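Local coordinates for protein spermidine synthase (Corynebacterium glutamicum ATCC 13032, PDB 3GJY) that probably transfers an aminopropyl group from decarboxylated S-adenosylmethionine to putrescine to make spermidine, on a fold like that of AdoMet-dependent methyltransferases, at residues Thr102-Phe107 / Pro139-Arg144; Val118-Leu121 / Leu125-Leu128; Met216-Glu221 / Ala286-Asp291. One frame throughout, in Å; residues are numbered along the deposited sequence. Where two conformers were deposited one is given.

Contact 1. Residues Thr102-Phe107 / Pro139-Arg144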
loop_
_atom_site.group_PDB
_atom_site.type_symbol
_atom_site.label_atom_id
_atom_site.label_comp_id
_atom_site.label_asym_id
_atom_site.label_seq_id
_atom_site.Cartn_x
_atom_site.Cartn_y
_atom_site.Cartn_z
ATOM N N THR A 102 -4.982 3.790 -8.312
ATOM C CA THR A 102 -4.855 2.584 -9.120
ATOM C C THR A 102 -5.036 1.293 -8.321
ATOM O O THR A 102 -5.695 0.354 -8.810
ATOM C CB THR A 102 -3.531 2.627 -9.853
ATOM O OG1 THR A 102 -3.515 3.832 -10.653
ATOM C CG2 THR A 102 -3.267 1.339 -10.705
HETATM N N MSE A 103 -4.460 1.200 -7.121
HETATM C CA MSE A 103 -4.681 0.022 -6.292
HETATM C C MSE A 103 -6.181 -0.140 -5.932
HETATM O O MSE A 103 -6.728 -1.240 -5.938
HETATM C CB MSE A 103 -3.830 0.147 -5.017
HETATM C CG MSE A 103 -3.547 -1.143 -4.312
HETATM SE SE MSE A 103 -2.026 -2.227 -5.028
HETATM C CE MSE A 103 -2.999 -3.291 -6.382
ATOM N N ALA A 104 -6.837 0.974 -5.582
ATOM C CA ALA A 104 -8.275 0.965 -5.290
ATOM C C ALA A 104 -9.088 0.446 -6.483
ATOM O O ALA A 104 -10.013 -0.377 -6.343
ATOM C CB ALA A 104 -8.762 2.357 -4.818
ATOM N N ARG A 105 -8.735 0.958 -7.660
ATOM C CA ARG A 105 -9.355 0.552 -8.931
ATOM C C ARG A 105 -9.167 -0.957 -9.187
ATOM O O ARG A 105 -10.077 -1.660 -9.662
ATOM C CB ARG A 105 -8.716 1.403 -10.033
ATOM C CG ARG A 105 -9.074 1.040 -11.488
ATOM C CD ARG A 105 -8.371 2.046 -12.389
ATOM N NE ARG A 105 -8.497 1.777 -13.825
ATOM C CZ ARG A 105 -7.546 1.244 -14.584
ATOM N NH1 ARG A 105 -6.400 0.805 -14.057
ATOM N NH2 ARG A 105 -7.755 1.176 -15.885
ATOM N N TYR A 106 -7.969 -1.452 -8.864
ATOM C CA TYR A 106 -7.669 -2.869 -9.018
ATOM C C TYR A 106 -8.568 -3.727 -8.120
ATOM O O TYR A 106 -9.242 -4.663 -8.583
ATOM C CB TYR A 106 -6.185 -3.085 -8.664
ATOM C CG TYR A 106 -5.786 -4.529 -8.690
ATOM C CD1 TYR A 106 -5.351 -5.135 -9.877
ATOM C CD2 TYR A 106 -5.850 -5.307 -7.546
ATOM C CE1 TYR A 106 -4.994 -6.478 -9.908
ATOM C CE2 TYR A 106 -5.525 -6.666 -7.562
ATOM C CZ TYR A 106 -5.102 -7.247 -8.757
ATOM O OH TYR A 106 -4.767 -8.580 -8.771
ATOM N N PHE A 107 -8.578 -3.400 -6.813
ATOM C CA PHE A 107 -9.380 -4.195 -5.888
ATOM C C PHE A 107 -10.860 -4.070 -6.164
ATOM O O PHE A 107 -11.620 -5.012 -5.936
ATOM C CB PHE A 107 -9.072 -3.872 -4.418
ATOM C CG PHE A 107 -7.757 -4.428 -3.962
ATOM C CD1 PHE A 107 -7.581 -5.783 -3.843
ATOM C CD2 PHE A 107 -6.673 -3.595 -3.767
ATOM C CE1 PHE A 107 -6.341 -6.307 -3.444
ATOM C CE2 PHE A 107 -5.422 -4.112 -3.399
ATOM C CZ PHE A 107 -5.267 -5.480 -3.236
ATOM N N PRO A 139 -19.646 4.096 -4.067
ATOM C CA PRO A 139 -18.627 3.814 -3.052
ATOM C C PRO A 139 -17.608 2.736 -3.475
ATOM O O PRO A 139 -16.741 2.375 -2.663
ATOM C CB PRO A 139 -19.469 3.312 -1.874
ATOM C CG PRO A 139 -20.588 2.551 -2.556
ATOM C CD PRO A 139 -20.927 3.422 -3.745
ATOM N N ARG A 140 -17.666 2.236 -4.707
ATOM C CA ARG A 140 -16.675 1.201 -5.125
ATOM C C ARG A 140 -15.279 1.772 -5.007
ATOM O O ARG A 140 -14.385 1.114 -4.486
ATOM C CB ARG A 140 -16.971 0.665 -6.527
ATOM C CG ARG A 140 -18.260 -0.146 -6.544
ATOM C CD ARG A 140 -18.518 -0.658 -7.943
ATOM N NE ARG A 140 -17.484 -1.604 -8.310
ATOM C CZ ARG A 140 -17.134 -1.911 -9.561
ATOM N NH1 ARG A 140 -16.161 -2.795 -9.772
ATOM N NH2 ARG A 140 -17.740 -1.338 -10.612
ATOM N N VAL A 141 -15.095 2.982 -5.515
ATOM C CA VAL A 141 -13.916 3.808 -5.189
ATOM C C VAL A 141 -14.439 5.167 -4.757
ATOM O O VAL A 141 -15.146 5.820 -5.511
ATOM C CB VAL A 141 -12.899 3.964 -6.354
ATOM C CG1 VAL A 141 -11.767 4.961 -5.938
ATOM C CG2 VAL A 141 -12.288 2.585 -6.700
ATOM N N LYS A 142 -14.127 5.547 -3.520
ATOM C CA LYS A 142 -14.532 6.837 -2.920
ATOM C C LYS A 142 -13.292 7.563 -2.479
ATOM O O LYS A 142 -12.440 6.936 -1.839
ATOM C CB LYS A 142 -15.455 6.602 -1.730
ATOM C CG LYS A 142 -15.974 7.859 -1.008
ATOM C CD LYS A 142 -16.919 7.363 0.152
ATOM C CE LYS A 142 -17.614 8.477 0.888
ATOM N NZ LYS A 142 -18.503 7.910 1.973
ATOM N N ILE A 143 -13.137 8.825 -2.857
ATOM C CA ILE A 143 -11.917 9.596 -2.500
ATOM C C ILE A 143 -12.245 10.595 -1.406
ATOM O O ILE A 143 -13.229 11.346 -1.514
ATOM C CB ILE A 143 -11.311 10.327 -3.725
ATOM C CG1 ILE A 143 -11.106 9.336 -4.905
ATOM C CG2 ILE A 143 -10.036 11.055 -3.336
ATOM C CD1 ILE A 143 -10.871 10.012 -6.231
ATOM N N ARG A 144 -11.451 10.574 -0.345
ATOM C CA ARG A 144 -11.537 11.590 0.702
ATOM C C ARG A 144 -10.251 12.400 0.629
ATOM O O ARG A 144 -9.160 11.820 0.750
ATOM C CB ARG A 144 -11.685 10.901 2.074
ATOM C CG ARG A 144 -11.749 11.849 3.217
ATOM C CD ARG A 144 -12.010 11.143 4.521
ATOM N NE ARG A 144 -11.891 12.107 5.598
ATOM C CZ ARG A 144 -12.197 11.824 6.860
ATOM N NH1 ARG A 144 -12.643 10.623 7.165
ATOM N NH2 ARG A 144 -12.047 12.749 7.783
#
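In the Rossmann-like domain of this AdoMet-methyltransferase-type fold, helix 102-110 lies against edge strand 141-145, and Ala104 on the helix meets Val141 at the start of the strand. The two backbones come close here, with 6.3 Å between Ala104 CA and Val141 CA. Both CB bonds point toward the opposite segment. Val141 straddles the alanine with its fork: Ala104 CB is 4.0 Å from Val141 CG2 and 4.1 Å from Val141 CG1. CG1 stands anti to the backbone N (chi1 175°), which swings CG2 round to the helix backbone, where it lies 3.8 Å from Ala104 O and 4.0 Å from Arg105 N. One methyl therefore touches both the alanine side chain and the peptide group that follows it.

Arg105 adds its backbone to the contact while its side chain leaves in another direction, to a salt bridge with Asp134 and a hydrogen bond to Val59 O. Ala104 also rests on Asn116, Val118 and His95, so the helix spans three adjacent strands of the sheet, and Val141 touches Pro136 as well.

No hydrogen bond joins the two segments. Buried methyl groups hold them by dispersion and by exclusion of water, and the one-carbon side chain of Ala104 allows the strand to sit this near the helix backbone.

Contact 2. Residues Val118-Leu121 / Leu125-Leu128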
loop_
_atom_site.group_PDB
_atom_site.type_symbol
_atom_site.label_atom_id
_atom_site.label_comp_id
_atom_site.label_asym_id
_atom_site.label_seq_id
_atom_site.Cartn_x
_atom_site.Cartn_y
_atom_site.Cartn_z
ATOM N N VAL A 118 -10.104 5.922 -0.637
ATOM C CA VAL A 118 -8.739 6.415 -0.789
ATOM C C VAL A 118 -8.655 7.764 -0.090
ATOM O O VAL A 118 -9.415 8.664 -0.406
ATOM C CB VAL A 118 -8.340 6.561 -2.301
ATOM C CG1 VAL A 118 -6.874 7.026 -2.414
ATOM C CG2 VAL A 118 -8.551 5.229 -3.057
ATOM N N VAL A 119 -7.711 7.895 0.827
ATOM C CA VAL A 119 -7.440 9.160 1.506
ATOM C C VAL A 119 -6.242 9.780 0.814
ATOM O O VAL A 119 -5.102 9.256 0.885
ATOM C CB VAL A 119 -7.152 8.985 3.008
ATOM C CG1 VAL A 119 -6.917 10.372 3.669
ATOM C CG2 VAL A 119 -8.275 8.188 3.684
ATOM N N GLU A 120 -6.510 10.869 0.095
ATOM C CA GLU A 120 -5.486 11.521 -0.741
ATOM C C GLU A 120 -5.290 12.959 -0.257
ATOM O O GLU A 120 -6.266 13.713 -0.134
ATOM C CB GLU A 120 -5.973 11.510 -2.207
ATOM C CG GLU A 120 -5.157 12.422 -3.135
ATOM C CD GLU A 120 -3.670 12.103 -3.066
ATOM O OE1 GLU A 120 -3.291 10.906 -2.996
ATOM O OE2 GLU A 120 -2.872 13.039 -3.076
ATOM N N LEU A 121 -4.031 13.356 -0.083
ATOM C CA LEU A 121 -3.671 14.698 0.368
ATOM C C LEU A 121 -4.027 15.819 -0.640
ATOM O O LEU A 121 -4.458 16.920 -0.255
ATOM C CB LEU A 121 -2.158 14.694 0.645
ATOM C CG LEU A 121 -1.545 16.007 1.135
ATOM C CD1 LEU A 121 -2.070 16.369 2.528
ATOM C CD2 LEU A 121 -0.015 15.919 1.071
ATOM N N LEU A 125 -4.854 16.038 -7.482
ATOM C CA LEU A 125 -4.665 14.646 -7.849
ATOM C C LEU A 125 -5.981 13.872 -7.689
ATOM O O LEU A 125 -6.323 13.050 -8.547
ATOM C CB LEU A 125 -3.566 13.963 -7.034
ATOM C CG LEU A 125 -3.280 12.516 -7.411
ATOM C CD1 LEU A 125 -2.914 12.380 -8.913
ATOM C CD2 LEU A 125 -2.102 12.054 -6.549
ATOM N N ALA A 126 -6.721 14.142 -6.609
ATOM C CA ALA A 126 -8.030 13.532 -6.419
ATOM C C ALA A 126 -8.982 13.840 -7.576
ATOM O O ALA A 126 -9.679 12.940 -8.072
ATOM C CB ALA A 126 -8.625 13.979 -5.047
ATOM N N ARG A 127 -8.992 15.104 -8.024
ATOM C CA ARG A 127 -9.902 15.508 -9.110
ATOM C C ARG A 127 -9.500 14.815 -10.429
ATOM O O ARG A 127 -10.366 14.271 -11.135
ATOM C CB ARG A 127 -9.851 17.040 -9.266
ATOM C CG ARG A 127 -10.909 17.567 -10.223
ATOM C CD ARG A 127 -10.736 19.052 -10.496
ATOM N NE ARG A 127 -9.537 19.337 -11.274
ATOM C CZ ARG A 127 -9.452 19.221 -12.599
ATOM N NH1 ARG A 127 -10.501 18.824 -13.308
ATOM N NH2 ARG A 127 -8.317 19.522 -13.218
ATOM N N LEU A 128 -8.188 14.800 -10.745
ATOM C CA LEU A 128 -7.712 14.115 -11.965
ATOM C C LEU A 128 -8.027 12.624 -11.926
ATOM O O LEU A 128 -8.344 12.035 -12.942
ATOM C CB LEU A 128 -6.193 14.309 -12.157
ATOM C CG LEU A 128 -5.788 15.720 -12.549
ATOM C CD1 LEU A 128 -4.250 15.843 -12.528
ATOM C CD2 LEU A 128 -6.334 16.086 -13.919
#
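Glu120, near the C-terminal end of strand 115-120, reaches across to Leu125 and Ala126 in the first part of helix 123-132, and no hydrogen bond links the two segments directly.

The van der Waals part of the contact has two pieces. A methyl of the leucine lies over the flat face of the carboxylate, displaced from the carbon toward the two oxygens: Leu125 CD2 is 3.7 Å from Glu120 OE2, 3.8 Å from Glu120 CD and 3.9 Å from Glu120 OE1. The two side chains cross at about a right angle. Nearer the backbone, Glu120 CG lies beside the alanine, 4.3 Å from Ala126 CB and 4.2 Å from Ala126 N. The glutamate manages both because CG runs anti to the backbone N (chi1 167°) and the chain then bends at chi2 (54°), turning the carboxylate aside from Ala126 to lie beside Leu125.

The polar partners come from the turn and from a bound small molecule. Glu120 OE2 accepts a hydrogen bond from Asp122 N, while Asp122 OD1 accepts one from Leu125 N, so the turn between strand and helix is tied at both ends. A formic acid molecule, probably from the crystallisation liquor, lies about 3 Å from the glutamate side chain at the nearest atoms. An acidic residue at the C-terminal end of the second strand of the Rossmann-like sheet commonly binds the ribose hydroxyls in AdoMet-dependent enzymes, and Glu120 is consistent with that role.

Strand 115-120, helix 123-132 and strand 141-145 form a beta-alpha-beta unit. Ala126 also packs on Ile143 and Val145 of the returning strand, and Leu125 touches Phe133 in the loop beyond the helix.

Contact 3. Residues Met216-Glu221 / Ala286-Asp291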
loop_
_atom_site.group_PDB
_atom_site.type_symbol
_atom_site.label_atom_id
_atom_site.label_comp_id
_atom_site.label_asym_id
_atom_site.label_seq_id
_atom_site.Cartn_x
_atom_site.Cartn_y
_atom_site.Cartn_z
HETATM N N MSE A 216 5.156 -2.751 14.361
HETATM C CA MSE A 216 4.022 -3.614 13.984
HETATM C C MSE A 216 3.921 -4.833 14.917
HETATM O O MSE A 216 2.811 -5.260 15.274
HETATM C CB MSE A 216 4.137 -4.065 12.527
HETATM C CG MSE A 216 3.950 -2.856 11.576
HETATM SE SE MSE A 216 4.574 -3.286 9.785
HETATM C CE MSE A 216 3.193 -4.589 9.404
HETATM N N MSE A 217 5.074 -5.383 15.321
HETATM C CA MSE A 217 5.064 -6.575 16.180
HETATM C C MSE A 217 4.566 -6.315 17.608
HETATM O O MSE A 217 4.175 -7.259 18.296
HETATM C CB MSE A 217 6.435 -7.259 16.180
HETATM C CG MSE A 217 6.718 -7.974 14.880
HETATM SE SE MSE A 217 8.446 -8.843 14.906
HETATM C CE MSE A 217 9.398 -7.528 14.077
ATOM N N GLU A 218 4.583 -5.055 18.044
ATOM C CA GLU A 218 3.989 -4.710 19.345
ATOM C C GLU A 218 2.467 -4.649 19.290
ATOM O O GLU A 218 1.785 -4.637 20.319
ATOM C CB GLU A 218 4.465 -3.319 19.793
ATOM C CG GLU A 218 5.857 -3.175 20.189
ATOM C CD GLU A 218 6.074 -1.841 20.912
ATOM O OE1 GLU A 218 5.126 -1.279 21.529
ATOM O OE2 GLU A 218 7.196 -1.363 20.832
ATOM N N VAL A 219 1.921 -4.503 18.084
ATOM C CA VAL A 219 0.513 -4.206 17.891
ATOM C C VAL A 219 -0.278 -5.397 17.311
ATOM O O VAL A 219 -1.422 -5.666 17.749
ATOM C CB VAL A 219 0.378 -2.982 16.983
ATOM C CG1 VAL A 219 -1.082 -2.693 16.675
ATOM C CG2 VAL A 219 1.000 -1.775 17.670
ATOM N N PHE A 220 0.296 -6.060 16.302
ATOM C CA PHE A 220 -0.322 -7.209 15.616
ATOM C C PHE A 220 0.319 -8.489 16.117
ATOM O O PHE A 220 1.530 -8.545 16.298
ATOM C CB PHE A 220 -0.111 -7.105 14.097
ATOM C CG PHE A 220 -0.816 -5.909 13.473
ATOM C CD1 PHE A 220 -2.176 -5.940 13.249
ATOM C CD2 PHE A 220 -0.124 -4.712 13.253
ATOM C CE1 PHE A 220 -2.846 -4.835 12.701
ATOM C CE2 PHE A 220 -0.779 -3.594 12.692
ATOM C CZ PHE A 220 -2.160 -3.652 12.453
ATOM N N GLU A 221 -0.472 -9.550 16.231
ATOM C CA GLU A 221 0.087 -10.842 16.672
ATOM C C GLU A 221 0.980 -11.477 15.605
ATOM O O GLU A 221 1.886 -12.235 15.914
ATOM C CB GLU A 221 -1.044 -11.829 17.010
ATOM C CG GLU A 221 -1.871 -11.481 18.261
ATOM C CD GLU A 221 -3.026 -12.472 18.454
ATOM O OE1 GLU A 221 -2.774 -13.706 18.400
ATOM O OE2 GLU A 221 -4.181 -12.029 18.645
ATOM N N ALA A 286 15.751 -4.569 16.248
ATOM C CA ALA A 286 15.337 -3.250 15.799
ATOM C C ALA A 286 14.432 -2.605 16.843
ATOM O O ALA A 286 13.659 -3.304 17.528
ATOM C CB ALA A 286 14.596 -3.325 14.444
ATOM N N GLN A 287 14.539 -1.289 16.962
ATOM C CA GLN A 287 13.733 -0.560 17.931
ATOM C C GLN A 287 12.510 0.032 17.252
ATOM O O GLN A 287 12.625 0.681 16.202
ATOM C CB GLN A 287 14.567 0.556 18.545
ATOM C CG GLN A 287 15.842 0.044 19.258
ATOM C CD GLN A 287 15.566 -1.050 20.275
ATOM O OE1 GLN A 287 14.957 -0.797 21.317
ATOM N NE2 GLN A 287 16.024 -2.273 19.988
ATOM N N ALA A 288 11.355 -0.190 17.871
ATOM C CA ALA A 288 10.124 0.439 17.404
ATOM C C ALA A 288 10.226 1.942 17.532
ATOM O O ALA A 288 10.915 2.471 18.419
ATOM C CB ALA A 288 8.929 -0.069 18.198
ATOM N N ARG A 289 9.508 2.613 16.646
ATOM C CA ARG A 289 9.408 4.086 16.693
ATOM C C ARG A 289 8.126 4.535 17.372
ATOM O O ARG A 289 7.093 3.853 17.296
ATOM C CB ARG A 289 9.421 4.689 15.301
ATOM C CG ARG A 289 10.670 4.328 14.499
ATOM C CD ARG A 289 10.549 4.883 13.118
ATOM N NE ARG A 289 11.762 4.692 12.330
ATOM C CZ ARG A 289 11.848 4.986 11.041
ATOM N NH1 ARG A 289 10.792 5.469 10.381
ATOM N NH2 ARG A 289 13.007 4.791 10.403
ATOM N N HIS A 290 8.208 5.694 18.016
ATOM C CA HIS A 290 7.066 6.332 18.662
ATOM C C HIS A 290 6.911 7.752 18.157
ATOM O O HIS A 290 7.881 8.378 17.711
ATOM C CB HIS A 290 7.217 6.302 20.185
ATOM C CG HIS A 290 6.983 4.948 20.748
ATOM N ND1 HIS A 290 5.746 4.536 21.184
ATOM C CD2 HIS A 290 7.807 3.876 20.871
ATOM C CE1 HIS A 290 5.830 3.289 21.614
ATOM N NE2 HIS A 290 7.062 2.860 21.416
ATOM N N ASP A 291 5.680 8.255 18.214
ATOM C CA ASP A 291 5.422 9.655 17.882
ATOM C C ASP A 291 6.348 10.542 18.704
ATOM O O ASP A 291 6.592 10.275 19.881
ATOM C CB ASP A 291 3.986 10.041 18.238
ATOM C CG ASP A 291 2.948 9.421 17.304
ATOM O OD1 ASP A 291 3.297 8.890 16.228
ATOM O OD2 ASP A 291 1.779 9.518 17.669
HETATM O O HOH W 1 8.175 0.498 22.196
#
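Glu218 stretches out from the last part of helix 207-219 toward Ala288 and His290, two residues of the irregular tail that follows helix 276-282. Its CG sits anti to the carbonyl carbon (chi1 -70°) and the chain beyond is extended (chi2 -166°), which delivers the carboxylate to the tail with one oxygen leading. That oxygen does the touching: Glu218 OE2 is 3.4 Å from Ala288 CB, whose bond from CA points back at the helix.

The imidazole, two residues beyond Ala288 along the tail, is oblique to Glu218 OE2 and not in direct contact, with 4.3 Å between Glu218 OE2 and His290 NE2. A water closes this distance. It donates a short hydrogen bond of 2.5 Å to Glu218 OE2 and makes another of 2.7 Å with His290 NE2, lying in the plane of the ring at its edge. OE2 thus meets a methyl and the bridging water, and the rotation of the ring is set from two ends, since His290 ND1 is hydrogen-bonded to Glu181 OE2. Two glutamates around one histidine, one reached directly and one through water, would tend to raise its affinity for a proton.

The tail is held beside this site by its backbone as well: Gln287 O accepts from Ser211 OG, Arg289 pairs with Val180, and His290 O accepts from Gln175 NE2. Ala288 and His290 both rest on Val180.

This is a small, water-mediated surface contact in which an extended C-terminal segment runs along helices 180-189 and 207-219, on the outside of the Rossmann-like domain.

How the contacts relate
From the N terminus, contact 1 opens first, at helix 102-110, and closes when the chain returns as strand 141-145. Contact 2 is nested within that loop, a short closure between strand 115-120 and the helix after it. The two adjoin, with centres 10 Å apart, because strands 115-120 and 141-145 are neighbours in the mixed sheet; probable backbone hydrogen bonds run from Val118 N to Lys142 O and from Arg144 N to Val118 O. Contact 3 comes in series, closing a later loop. It joins helix 207-219 to the C-terminal tail, its centre 28 Å from that of contact 1 and on the opposite side of the chain's centre.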